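Local coordinates for protein tyrosine aminotransferase (Leishmania infantum, PDB 4IX8) that is a pyridoxal-phosphate-dependent enzyme that probably transfers the amino group of tyrosine to 2-oxoglutarate, at residues V109-L114 / I323-I328; R115-T120 / T331-P336; R124-K129 / S264-D269; S248-A253 / G260-V265; A253-N258 / E341-Q346. All blocks are in the same frame, centred on the assembly; numbering follows the deposited sequence.

How the contacts relate
Contacts 1, 3 and 4 are buried and combine hydrogen bonds with apolar packing, whereas contacts 2 and 5 are partly buried, have no hydrogen bond across them and close with aliphatic side chains. Contacts 1 and 2 both use helix 112-122: the first grips its start, the second packs leucines against its middle, with centres about 10 Å apart. Contacts 3 and 4 share Ser264 and Val265. The loop between strands 246-249 and 274-279 is gripped there by Gln127 on Asp267 and by Glu250 on Ser264 and Val265. Contact 5 carries the same loop outward onto helix 337-355. Phe125 of contact 3 touches Ala253, the residue contacts 4 and 5 share.

Contact 1: residues V109-L114 / I323-I328; sequences VGADNL and ICQEAI
Ala111 and Gln325 join the start of helix 112-122 to the flank of helix 322-331 in the aminotransferase fold, with Ala111 at the N-cap. Two hydrogen bonds carry the polar part. Ala111 N donates a hydrogen bond to Gln325 OE1 at 2.8 Å, almost straight at 174°, the donor tilted somewhat from the carbonyl plane. The extended Gln325 chain delivers both ends of its amide, for NE2 donates to Val320 O, just before helix 322-331. At the phi of 122° and psi of 154° of Gly110 a CB would press on the carbonyl O before it, so glycine suits the place; Gly110 CA lies 3.4 Å from Gln325 OE1. Further along, Asn113 ND2 meets Glu326 OE1 at 2.6 Å on the syn lone pair of the carboxylate, amide and carboxylate lying nearly coplanar. Glu326 starts away from the partner, but a bend at chi2 brings the acid back, while OE2 is held by a salt bridge to Arg330. The apolar part belongs to Leu114, whose two methyls pack on the aliphatic part of Gln325 and on Ile328: CD2 lies across Gln325 CG, and CD1 reaches Ile328 CG2 at 3.8 Å. Strand 140-143 lies against Leu114 and Gln325 through Ile142. A water ties the amide and acid together, donating to Asn113 OD1 at 3.0 Å and to Glu326 OE1 at 2.9 Å.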
# COMPACT_ATOMS: atom_id res chain seq x y z
N VAL A 109 -6.28 -10.69 3.71
CA VAL A 109 -7.42 -9.92 4.16
C VAL A 109 -7.21 -9.37 5.59
O VAL A 109 -8.00 -8.57 6.06
CB VAL A 109 -8.67 -10.82 4.02
CG1 VAL A 109 -9.80 -10.43 4.89
CG2 VAL A 109 -9.12 -10.78 2.59
N GLY A 110 -6.16 -9.84 6.26
CA GLY A 110 -5.85 -9.43 7.62
C GLY A 110 -5.79 -10.63 8.55
O GLY A 110 -6.39 -11.68 8.30
N ALA A 111 -5.03 -10.47 9.62
CA ALA A 111 -4.93 -11.48 10.67
C ALA A 111 -6.30 -11.65 11.33
O ALA A 111 -6.98 -10.64 11.61
CB ALA A 111 -3.91 -11.07 11.67
N ASP A 112 -6.72 -12.89 11.55
CA ASP A 112 -8.00 -13.18 12.20
C ASP A 112 -8.19 -12.36 13.48
O ASP A 112 -9.26 -11.79 13.70
CB ASP A 112 -8.12 -14.66 12.58
CG ASP A 112 -8.28 -15.57 11.39
OD1 ASP A 112 -8.36 -15.09 10.25
OD2 ASP A 112 -8.37 -16.80 11.62
N ASN A 113 -7.16 -12.32 14.34
CA ASN A 113 -7.36 -11.75 15.68
C ASN A 113 -7.60 -10.25 15.60
O ASN A 113 -8.49 -9.75 16.27
CB ASN A 113 -6.21 -12.09 16.64
CG ASN A 113 -4.86 -11.59 16.18
OD1 ASN A 113 -4.67 -11.22 15.01
ND2 ASN A 113 -3.88 -11.62 17.09
N LEU A 114 -6.89 -9.56 14.71
CA LEU A 114 -7.10 -8.11 14.55
C LEU A 114 -8.49 -7.83 13.96
O LEU A 114 -9.21 -6.91 14.38
CB LEU A 114 -6.02 -7.47 13.64
CG LEU A 114 -6.18 -5.94 13.38
CD1 LEU A 114 -6.21 -5.20 14.70
CD2 LEU A 114 -5.10 -5.37 12.49
N ILE A 323 3.77 -7.27 12.04
CA ILE A 323 4.13 -6.79 13.39
C ILE A 323 3.05 -5.87 13.96
O ILE A 323 2.60 -6.04 15.09
CB ILE A 323 5.50 -6.03 13.39
CG1 ILE A 323 6.63 -6.93 12.88
CG2 ILE A 323 5.89 -5.51 14.81
CD1 ILE A 323 6.87 -8.16 13.72
N CYS A 324 2.64 -4.90 13.15
CA CYS A 324 1.68 -3.89 13.59
C CYS A 324 0.30 -4.48 13.81
O CYS A 324 -0.38 -4.11 14.76
CB CYS A 324 1.64 -2.71 12.59
SG CYS A 324 3.21 -1.72 12.44
N GLN A 325 -0.10 -5.45 12.97
CA GLN A 325 -1.41 -6.08 13.11
C GLN A 325 -1.50 -6.79 14.47
O GLN A 325 -2.47 -6.63 15.20
CB GLN A 325 -1.66 -7.09 11.97
CG GLN A 325 -2.02 -6.49 10.60
CD GLN A 325 -2.57 -7.54 9.63
OE1 GLN A 325 -3.69 -8.04 9.82
NE2 GLN A 325 -1.78 -7.92 8.61
N GLU A 326 -0.47 -7.54 14.84
CA GLU A 326 -0.50 -8.18 16.16
C GLU A 326 -0.37 -7.12 17.26
O GLU A 326 -1.11 -7.17 18.26
CB GLU A 326 0.61 -9.26 16.26
CG GLU A 326 0.78 -9.93 17.63
CD GLU A 326 -0.46 -10.65 18.12
OE1 GLU A 326 -1.40 -10.83 17.32
OE2 GLU A 326 -0.49 -11.05 19.31
N ALA A 327 0.51 -6.14 17.09
CA ALA A 327 0.67 -5.11 18.13
C ALA A 327 -0.64 -4.38 18.40
O ALA A 327 -1.01 -4.14 19.55
CB ALA A 327 1.76 -4.09 17.76
N ILE A 328 -1.37 -4.09 17.34
CA ILE A 328 -2.62 -3.35 17.46
C ILE A 328 -3.71 -4.29 17.97
O ILE A 328 -4.60 -3.87 18.72
CB ILE A 328 -3.04 -2.71 16.11
CG1 ILE A 328 -2.07 -1.59 15.76
CG2 ILE A 328 -4.45 -2.14 16.17
CD1 ILE A 328 -2.16 -1.16 14.34
O HOH W 1 -1.72 -10.95 14.48

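Contact 2: residues R115-T120 / T331-P336; sequences RQVVST and TLLKCP
Thr331 O accepts the backbone N-H of Lys334 at 2.7 Å and, more weakly, that of Cys335, and this fold of the chain presents Leu332 and Leu333 to Val117 and its neighbours on helix 112-122. Across the contact itself the chemistry is wholly apolar. Val117 does most on the helix side: its CG1 meets Leu332 CD2 at 3.8 Å, the two side chains running antiparallel alongside one another. The same methyl lies 4.1 Å from Leu333 CG, so one valine branch is shared by two leucines. Leu332 CD2 also passes close to the backbone of Val118, 4.1 Å from its CA. Farther out, Leu333 CD2 meets Thr120 CG2 at 4.0 Å, one side chain lying roughly square to the other; a threonine suits this exposed side of the helix, for it still has a methyl to offer the leucine. Behind the contact, Val118 turns to Trp293 and Ile295 of strand 292-297, and both leucines touch Tyr121. The result is a leucine pair from the link between helices 322-331 and 337-355 packed on a helix that itself backs onto the large sheet, a layered arrangement belonging to the fold-type I aminotransferases.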
# COMPACT_ATOMS: atom_id res chain seq x y z
N ARG A 115 -8.92 -8.67 13.04
CA ARG A 115 -10.25 -8.47 12.46
C ARG A 115 -11.31 -8.61 13.56
O ARG A 115 -12.27 -7.82 13.61
CB ARG A 115 -10.49 -9.45 11.31
CG ARG A 115 -9.60 -9.20 10.11
CD ARG A 115 -9.73 -10.36 9.07
NE ARG A 115 -11.03 -10.34 8.42
CZ ARG A 115 -11.55 -11.38 7.75
NH1 ARG A 115 -10.88 -12.52 7.69
NH2 ARG A 115 -12.74 -11.27 7.16
N GLN A 116 -11.13 -9.59 14.44
CA GLN A 116 -12.06 -9.77 15.55
C GLN A 116 -12.03 -8.59 16.49
O GLN A 116 -13.07 -8.12 16.96
CB GLN A 116 -11.73 -11.05 16.31
CG GLN A 116 -12.32 -12.26 15.61
CD GLN A 116 -11.54 -13.54 15.84
OE1 GLN A 116 -10.94 -13.72 16.88
NE2 GLN A 116 -11.52 -14.40 14.83
N VAL A 117 -10.82 -8.09 16.73
CA VAL A 117 -10.60 -6.98 17.66
C VAL A 117 -11.20 -5.68 17.13
O VAL A 117 -11.84 -4.94 17.86
CB VAL A 117 -9.08 -6.83 17.95
CG1 VAL A 117 -8.74 -5.49 18.47
CG2 VAL A 117 -8.60 -7.91 18.93
N VAL A 118 -10.99 -5.40 15.84
CA VAL A 118 -11.53 -4.19 15.24
C VAL A 118 -13.03 -4.19 15.31
O VAL A 118 -13.67 -3.17 15.57
CB VAL A 118 -11.10 -4.11 13.79
CG1 VAL A 118 -11.96 -3.13 13.03
CG2 VAL A 118 -9.64 -3.74 13.70
N SER A 119 -13.61 -5.36 15.06
CA SER A 119 -15.04 -5.54 15.11
C SER A 119 -15.55 -5.20 16.52
O SER A 119 -16.56 -4.52 16.68
CB SER A 119 -15.42 -6.97 14.77
OG SER A 119 -16.81 -7.15 14.91
N THR A 120 -14.83 -5.68 17.52
CA THR A 120 -15.20 -5.44 18.92
C THR A 120 -15.07 -3.97 19.26
O THR A 120 -15.91 -3.40 19.96
CB THR A 120 -14.32 -6.23 19.88
OG1 THR A 120 -14.46 -7.63 19.60
CG2 THR A 120 -14.69 -5.92 21.33
N THR A 331 -3.52 -4.17 21.73
CA THR A 331 -3.66 -2.92 22.46
C THR A 331 -4.87 -2.03 22.09
O THR A 331 -5.27 -1.17 22.88
CB THR A 331 -2.38 -2.07 22.29
OG1 THR A 331 -2.14 -1.81 20.90
CG2 THR A 331 -1.15 -2.80 22.92
N LEU A 332 -5.49 -2.28 20.95
CA LEU A 332 -6.56 -1.40 20.46
C LEU A 332 -7.68 -1.25 21.49
O LEU A 332 -8.31 -0.21 21.58
CB LEU A 332 -7.13 -1.96 19.15
CG LEU A 332 -8.22 -1.10 18.52
CD1 LEU A 332 -7.67 0.23 18.04
CD2 LEU A 332 -8.84 -1.87 17.36
N LEU A 333 -7.96 -2.32 22.20
CA LEU A 333 -9.01 -2.35 23.20
C LEU A 333 -8.51 -1.91 24.57
O LEU A 333 -9.28 -1.83 25.49
CB LEU A 333 -9.59 -3.76 23.32
CG LEU A 333 -10.24 -4.38 22.08
CD1 LEU A 333 -10.61 -5.82 22.40
CD2 LEU A 333 -11.47 -3.60 21.66
N LYS A 334 -7.21 -1.74 24.72
CA LYS A 334 -6.63 -1.45 26.04
C LYS A 334 -6.19 0.01 26.18
O LYS A 334 -5.86 0.45 27.25
CB LYS A 334 -5.43 -2.37 26.30
CG LYS A 334 -5.78 -3.84 26.48
CD LYS A 334 -4.57 -4.57 27.09
CE LYS A 334 -4.81 -6.06 27.27
NZ LYS A 334 -3.60 -6.78 27.82
N CYS A 335 -6.22 0.76 25.10
CA CYS A 335 -5.75 2.13 25.12
C CYS A 335 -6.70 2.96 25.93
O CYS A 335 -7.91 2.92 25.70
CB CYS A 335 -5.64 2.68 23.72
SG CYS A 335 -4.11 2.15 22.96
N PRO A 336 -6.16 3.71 26.90
CA PRO A 336 -7.04 4.44 27.80
C PRO A 336 -7.54 5.73 27.17
O PRO A 336 -6.86 6.34 26.33
CB PRO A 336 -6.14 4.74 29.01
CG PRO A 336 -4.71 4.68 28.47
CD PRO A 336 -4.75 4.11 27.08

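Contact 3: residues R124-K129 / S264-D269; sequences RFCQTK and SVADFD
Gln127 holds Asp267 by two bonds, one to each carboxylate oxygen. Its backbone N donates to Asp267 OD1 at 2.8 Å, approaching from above the carboxylate plane, and its NE2 donates to OD2, also at 2.8 Å, in a nearly straight line (176°) and on the syn lone pair. Amide and carboxylate planes stand 45° apart, so amide and acid are twisted against each other. Glutamine fits because its chain, extended beyond CG, carries NE2 to the second oxygen of the acid whose OD1 its own N-H binds; Asp267 reaches out with CG opposite its backbone N (chi1 -167°). Next to this pair Cys126 SG rests on Ala266 CB at 3.8 Å, two small side chains that let the loops come close, and Asp267 CB lies 3.4 Å from Phe125 O. A water donates to that same Phe125 O at 2.7 Å and accepts from Ser264 N at 2.9 Å, while Phe125 CB meets Ser264 CB.

What presents the acid is a type I beta turn from Ser264 to Asp267, followed by an inverse gamma turn centred on Asp267; together they bend the loop that leads into strand 274-279 of the large aminotransferase sheet. Further out, Arg131 makes a salt bridge to Asp267 OD1 and Arg229 another to OD2, which would probably keep the buried acid ionised. The Phe125 ring is set edge-to-face with Trp122 and with Phe262, and Arg124 CG lies over one of its faces.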
# COMPACT_ATOMS: atom_id res chain seq x y z
N ARG A 124 -18.35 0.02 20.17
CA ARG A 124 -18.53 1.08 21.15
C ARG A 124 -19.20 2.29 20.53
O ARG A 124 -19.69 3.15 21.24
CB ARG A 124 -17.18 1.47 21.76
CG ARG A 124 -16.25 2.26 20.78
CD ARG A 124 -14.77 2.31 21.23
NE ARG A 124 -14.37 1.06 21.90
CZ ARG A 124 -13.24 0.89 22.59
NH1 ARG A 124 -12.39 1.88 22.78
NH2 ARG A 124 -13.00 -0.28 23.16
N PHE A 125 -19.20 2.35 19.21
CA PHE A 125 -19.84 3.45 18.50
C PHE A 125 -21.31 3.17 18.22
O PHE A 125 -22.01 4.01 17.62
CB PHE A 125 -19.11 3.72 17.19
CG PHE A 125 -17.70 4.22 17.39
CD1 PHE A 125 -17.45 5.32 18.21
CD2 PHE A 125 -16.63 3.61 16.74
CE1 PHE A 125 -16.15 5.79 18.41
CE2 PHE A 125 -15.31 4.08 16.94
CZ PHE A 125 -15.07 5.16 17.77
N CYS A 126 -21.76 1.99 18.64
CA CYS A 126 -23.15 1.56 18.46
C CYS A 126 -23.86 1.53 19.80
O CYS A 126 -23.36 0.96 20.76
CB CYS A 126 -23.20 0.19 17.80
SG CYS A 126 -22.34 0.17 16.20
N GLN A 127 -25.03 2.15 19.87
CA GLN A 127 -25.72 2.27 21.14
C GLN A 127 -26.61 1.08 21.49
O GLN A 127 -27.19 1.07 22.55
CB GLN A 127 -26.58 3.53 21.15
CG GLN A 127 -25.81 4.82 20.99
CD GLN A 127 -26.73 6.02 21.01
OE1 GLN A 127 -27.32 6.34 22.04
NE2 GLN A 127 -26.89 6.66 19.86
N THR A 128 -26.67 0.05 20.65
CA THR A 128 -27.64 -1.03 20.84
C THR A 128 -27.09 -2.41 20.46
O THR A 128 -26.20 -2.52 19.60
CB THR A 128 -28.90 -0.74 20.01
OG1 THR A 128 -29.45 0.52 20.43
CG2 THR A 128 -29.95 -1.80 20.22
N LYS A 129 -27.66 -3.45 21.07
CA LYS A 129 -27.20 -4.82 20.88
C LYS A 129 -27.35 -5.23 19.42
O LYS A 129 -26.48 -5.90 18.87
CB LYS A 129 -27.96 -5.80 21.79
N SER A 264 -21.39 7.45 14.14
CA SER A 264 -20.92 6.55 13.08
C SER A 264 -22.10 6.07 12.24
O SER A 264 -23.19 5.91 12.75
CB SER A 264 -20.18 5.35 13.70
OG SER A 264 -19.80 4.38 12.71
N VAL A 265 -21.89 5.84 10.95
CA VAL A 265 -22.99 5.34 10.11
C VAL A 265 -23.37 3.95 10.58
O VAL A 265 -24.42 3.42 10.21
CB VAL A 265 -22.63 5.33 8.59
CG1 VAL A 265 -22.38 6.73 8.12
CG2 VAL A 265 -21.44 4.45 8.29
N ALA A 266 -22.54 3.36 11.42
CA ALA A 266 -22.84 2.09 12.05
C ALA A 266 -24.00 2.15 13.05
O ALA A 266 -24.65 1.12 13.31
CB ALA A 266 -21.62 1.57 12.76
N ASP A 267 -24.22 3.32 13.65
CA ASP A 267 -25.16 3.45 14.79
C ASP A 267 -26.59 3.71 14.37
O ASP A 267 -27.26 4.58 14.91
CB ASP A 267 -24.70 4.60 15.70
CG ASP A 267 -25.39 4.61 17.04
OD1 ASP A 267 -25.80 3.52 17.50
OD2 ASP A 267 -25.53 5.71 17.62
N PHE A 268 -27.08 2.90 13.43
CA PHE A 268 -28.42 3.08 12.88
C PHE A 268 -29.05 1.76 12.57
O PHE A 268 -28.37 0.78 12.29
CB PHE A 268 -28.38 3.92 11.61
CG PHE A 268 -28.09 5.37 11.85
CD1 PHE A 268 -29.13 6.28 12.06
CD2 PHE A 268 -26.78 5.84 11.86
CE1 PHE A 268 -28.87 7.62 12.28
CE2 PHE A 268 -26.51 7.19 12.08
CZ PHE A 268 -27.56 8.08 12.30
N ASP A 269 -30.37 1.76 12.59
CA ASP A 269 -31.12 0.59 12.22
C ASP A 269 -31.56 0.78 10.79
O ASP A 269 -32.53 1.48 10.53
CB ASP A 269 -32.30 0.40 13.16
CG ASP A 269 -31.87 0.33 14.58
OD1 ASP A 269 -31.14 -0.63 14.90
OD2 ASP A 269 -32.26 1.23 15.36
O HOH W 2 -21.44 6.51 16.84

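Contact 4: residues S248-A253 / G260-V265; sequences SDEIYA and GIFTSV
Glu250 stands almost perpendicular to Phe262, carboxylate and ring planes 88° apart, and comes in at the rim of the ring: OE1 lies 3.4 Å from Phe262 CZ, near the ring plane, where the slightly positive ring hydrogens suit an acid. Ala253 takes a face instead, with its CA 4.0 Å from the ring centroid and only 8° off the normal, a CH-pi contact, while its CB reaches CE2. A residue without a longer side chain can come this close over the ring. A chi1 of 166° at Phe262 turns the ring so that Ala253 lies over one face and Glu250 at its edge. This is the stretch just past strand 246-249 in the large sheet of the fold-type I aminotransferases, close to the cofactor: Tyr252 OH bonds to O3 of the pyridoxal-phosphate-bearing lysine at position 282. The extended Glu250 chain then brings its acid against Ser264 and Val265, using a syn lone pair on each oxygen. OE1 accepts from Ser264 OG at 2.6 Å, and OE2 from Val265 N at 2.9 Å. OE2 also accepts from Ser248 OG at 2.7 Å, on the anti side, and a water joins it to Thr263 O. Val265 CG1 and CG2 each lie 3.8 Å from Ser248 CB.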
# COMPACT_ATOMS: atom_id res chain seq x y z
N SER A 248 -18.17 5.70 4.26
CA SER A 248 -17.96 6.72 5.27
C SER A 248 -16.58 6.63 5.82
O SER A 248 -16.24 5.63 6.47
CB SER A 248 -18.97 6.55 6.39
OG SER A 248 -18.84 7.56 7.35
N ASP A 249 -15.79 7.67 5.58
CA ASP A 249 -14.43 7.75 6.10
C ASP A 249 -14.46 8.31 7.53
O ASP A 249 -14.60 9.50 7.72
CB ASP A 249 -13.58 8.62 5.20
CG ASP A 249 -12.10 8.53 5.52
OD1 ASP A 249 -11.76 8.31 6.72
OD2 ASP A 249 -11.29 8.74 4.59
N GLU A 250 -14.35 7.41 8.50
CA GLU A 250 -14.53 7.74 9.89
C GLU A 250 -13.21 7.58 10.63
O GLU A 250 -13.13 7.18 11.80
CB GLU A 250 -15.66 6.87 10.46
CG GLU A 250 -17.00 7.21 9.75
CD GLU A 250 -18.23 6.51 10.33
OE1 GLU A 250 -18.07 5.72 11.30
OE2 GLU A 250 -19.35 6.79 9.84
N ILE A 251 -12.15 7.98 9.96
CA ILE A 251 -10.83 7.83 10.54
C ILE A 251 -10.58 8.79 11.70
O ILE A 251 -9.72 8.54 12.54
CB ILE A 251 -9.74 8.00 9.48
CG1 ILE A 251 -8.43 7.41 10.02
CG2 ILE A 251 -9.64 9.48 9.04
CD1 ILE A 251 -7.27 7.70 9.18
N TYR A 252 -11.33 9.89 11.74
CA TYR A 252 -11.18 10.86 12.85
C TYR A 252 -12.21 10.62 13.96
O TYR A 252 -12.49 11.52 14.76
CB TYR A 252 -11.30 12.30 12.34
CG TYR A 252 -10.15 12.67 11.45
CD1 TYR A 252 -8.88 12.85 11.98
CD2 TYR A 252 -10.31 12.81 10.09
CE1 TYR A 252 -7.82 13.15 11.16
CE2 TYR A 252 -9.26 13.10 9.27
CZ TYR A 252 -8.01 13.28 9.82
OH TYR A 252 -6.94 13.59 9.02
N ALA A 253 -12.76 9.40 14.01
CA ALA A 253 -13.80 9.04 14.98
C ALA A 253 -13.48 9.38 16.44
O ALA A 253 -14.38 9.76 17.17
CB ALA A 253 -14.10 7.53 14.88
N GLY A 260 -18.07 16.80 22.09
CA GLY A 260 -18.96 16.47 20.98
C GLY A 260 -19.29 14.99 20.91
O GLY A 260 -18.60 14.16 21.50
N ILE A 261 -20.38 14.67 20.22
CA ILE A 261 -20.79 13.28 20.00
C ILE A 261 -20.48 12.86 18.59
O ILE A 261 -20.90 13.49 17.64
CB ILE A 261 -22.29 13.09 20.24
CG1 ILE A 261 -22.64 13.44 21.68
CG2 ILE A 261 -22.72 11.63 19.92
CD1 ILE A 261 -24.12 13.78 21.82
N PHE A 262 -19.76 11.76 18.45
CA PHE A 262 -19.49 11.26 17.13
C PHE A 262 -20.60 10.28 16.78
O PHE A 262 -20.98 9.44 17.60
CB PHE A 262 -18.13 10.60 17.05
CG PHE A 262 -17.96 9.77 15.79
CD1 PHE A 262 -17.96 10.37 14.55
CD2 PHE A 262 -17.74 8.41 15.87
CE1 PHE A 262 -17.81 9.61 13.40
CE2 PHE A 262 -17.58 7.65 14.72
CZ PHE A 262 -17.60 8.25 13.50
N THR A 263 -21.15 10.45 15.59
CA THR A 263 -22.19 9.55 15.08
C THR A 263 -21.64 8.74 13.91
O THR A 263 -21.51 9.25 12.79
CB THR A 263 -23.45 10.34 14.60
OG1 THR A 263 -23.97 11.17 15.65
CG2 THR A 263 -24.54 9.39 14.19
N SER A 264 -21.39 7.45 14.14
CA SER A 264 -20.92 6.55 13.08
C SER A 264 -22.10 6.07 12.24
O SER A 264 -23.19 5.91 12.75
CB SER A 264 -20.18 5.35 13.70
OG SER A 264 -19.80 4.38 12.71
N VAL A 265 -21.89 5.84 10.95
CA VAL A 265 -22.99 5.34 10.11
C VAL A 265 -23.37 3.95 10.58
O VAL A 265 -24.42 3.42 10.21
CB VAL A 265 -22.63 5.33 8.59
CG1 VAL A 265 -22.38 6.73 8.12
CG2 VAL A 265 -21.44 4.45 8.29
O HOH W 3 -20.39 9.33 10.41

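Contact 5: residues A253-N258 / E341-Q346; sequences AEMVLN and EHIVTQ
This is an apolar loop-on-helix contact, partly buried, in which the chain running on from strand 246-249 lies along helix 337-355, the helix that leads from the large sheet to the smaller five-stranded one of this aminotransferase. Val344 is its centre. One branch, CG1, meets Leu257 CD2 at 4.0 Å, the side chains lying flank to flank and heading opposite ways; the other, CG2, sits 3.8 Å from the carbonyl O of Val256. With CG1 trans to the backbone N (chi1 166°), both methyls face the loop at the Val256 carbonyl, and CG1 also meets Leu257, a double reach that a beta-branched residue provides well. Leu257 begins at an angle to the helix, yet its CD2 comes nearer, and it also touches Leu347 and Glu348, the next turn of the same helix. At the far end Met255 CE lies 4.5 Å from Ile343 CG2, a loose approach for which a long flexible thioether is well suited.

The loop itself is held by bonds to other parts: Met255 and Leu257 pair through their backbones with Ser372 and Gln370, Glu254 OE2 bonds to Tyr121 OH, and Asn258 N bonds to Glu348 OE2 beside the contact. Between the two segments no hydrogen bond is made, so what joins them is van der Waals packing of methyls on methyls and on a carbonyl O, and the contact depends on fit.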
# COMPACT_ATOMS: atom_id res chain seq x y z
N ALA A 253 -12.76 9.40 14.01
CA ALA A 253 -13.80 9.04 14.98
C ALA A 253 -13.48 9.38 16.44
O ALA A 253 -14.38 9.76 17.17
CB ALA A 253 -14.10 7.53 14.88
N GLU A 254 -12.22 9.25 16.86
CA GLU A 254 -11.79 9.44 18.25
C GLU A 254 -11.38 10.87 18.53
O GLU A 254 -10.99 11.21 19.66
CB GLU A 254 -10.58 8.55 18.57
CG GLU A 254 -10.84 7.04 18.55
CD GLU A 254 -11.17 6.49 19.91
OE1 GLU A 254 -11.05 7.22 20.91
OE2 GLU A 254 -11.48 5.29 19.99
N MET A 255 -11.40 11.69 17.48
CA MET A 255 -10.85 13.05 17.55
C MET A 255 -11.91 14.13 17.40
O MET A 255 -11.74 15.07 16.61
CB MET A 255 -9.77 13.19 16.50
CG MET A 255 -8.50 12.57 17.01
SD MET A 255 -7.46 12.07 15.63
CE MET A 255 -6.55 13.60 15.42
N VAL A 256 -13.03 13.94 18.08
CA VAL A 256 -14.04 14.98 18.25
C VAL A 256 -13.66 15.87 19.42
O VAL A 256 -13.25 15.37 20.47
CB VAL A 256 -15.42 14.38 18.50
CG1 VAL A 256 -16.49 15.51 18.64
CG2 VAL A 256 -15.78 13.43 17.39
N LEU A 257 -13.89 17.17 19.26
CA LEU A 257 -13.54 18.19 20.28
C LEU A 257 -14.75 18.64 21.12
O LEU A 257 -15.89 18.32 20.82
CB LEU A 257 -12.96 19.43 19.61
CG LEU A 257 -11.96 19.22 18.47
CD1 LEU A 257 -11.40 20.55 18.01
CD2 LEU A 257 -10.85 18.30 18.93
N ASN A 258 -14.48 19.38 22.18
CA ASN A 258 -15.54 20.07 22.91
C ASN A 258 -16.67 19.15 23.41
O ASN A 258 -17.81 19.57 23.44
CB ASN A 258 -16.13 21.18 22.01
CG ASN A 258 -15.06 22.15 21.47
OD1 ASN A 258 -14.10 22.47 22.18
ND2 ASN A 258 -15.21 22.58 20.20
N GLU A 341 -7.48 12.23 25.12
CA GLU A 341 -7.99 13.52 25.58
C GLU A 341 -6.84 14.51 25.61
O GLU A 341 -7.03 15.72 25.50
CB GLU A 341 -8.71 13.40 26.93
CG GLU A 341 -7.86 12.91 28.06
CD GLU A 341 -8.68 12.35 29.24
OE1 GLU A 341 -9.81 11.83 29.01
OE2 GLU A 341 -8.16 12.44 30.38
N HIS A 342 -5.63 13.98 25.71
CA HIS A 342 -4.46 14.82 25.57
C HIS A 342 -4.33 15.40 24.19
O HIS A 342 -4.01 16.57 24.03
CB HIS A 342 -3.20 14.04 25.87
CG HIS A 342 -1.96 14.81 25.53
ND1 HIS A 342 -1.17 14.51 24.43
CD2 HIS A 342 -1.39 15.88 26.14
CE1 HIS A 342 -0.15 15.36 24.40
NE2 HIS A 342 -0.26 16.19 25.42
N ILE A 343 -4.60 14.60 23.17
CA ILE A 343 -4.47 15.07 21.81
C ILE A 343 -5.56 16.14 21.54
O ILE A 343 -5.31 17.18 20.92
CB ILE A 343 -4.59 13.90 20.83
CG1 ILE A 343 -3.40 12.93 21.04
CG2 ILE A 343 -4.63 14.40 19.40
CD1 ILE A 343 -3.60 11.55 20.37
N VAL A 344 -6.77 15.86 22.02
CA VAL A 344 -7.92 16.74 21.88
C VAL A 344 -7.66 18.11 22.49
O VAL A 344 -8.00 19.13 21.93
CB VAL A 344 -9.17 16.13 22.53
CG1 VAL A 344 -10.30 17.17 22.71
CG2 VAL A 344 -9.64 14.96 21.70
N THR A 345 -7.07 18.10 23.68
CA THR A 345 -6.75 19.33 24.39
C THR A 345 -5.82 20.18 23.53
O THR A 345 -6.01 21.39 23.43
CB THR A 345 -6.08 19.00 25.75
OG1 THR A 345 -7.05 18.38 26.60
CG2 THR A 345 -5.49 20.24 26.43
N GLN A 346 -4.85 19.54 22.90
CA GLN A 346 -3.89 20.24 22.05
C GLN A 346 -4.55 20.86 20.84
O GLN A 346 -4.23 21.99 20.45
CB GLN A 346 -2.83 19.26 21.56
CG GLN A 346 -1.99 18.68 22.62
CD GLN A 346 -0.87 19.58 22.91
OE1 GLN A 346 0.05 19.77 22.09
NE2 GLN A 346 -0.93 20.21 24.08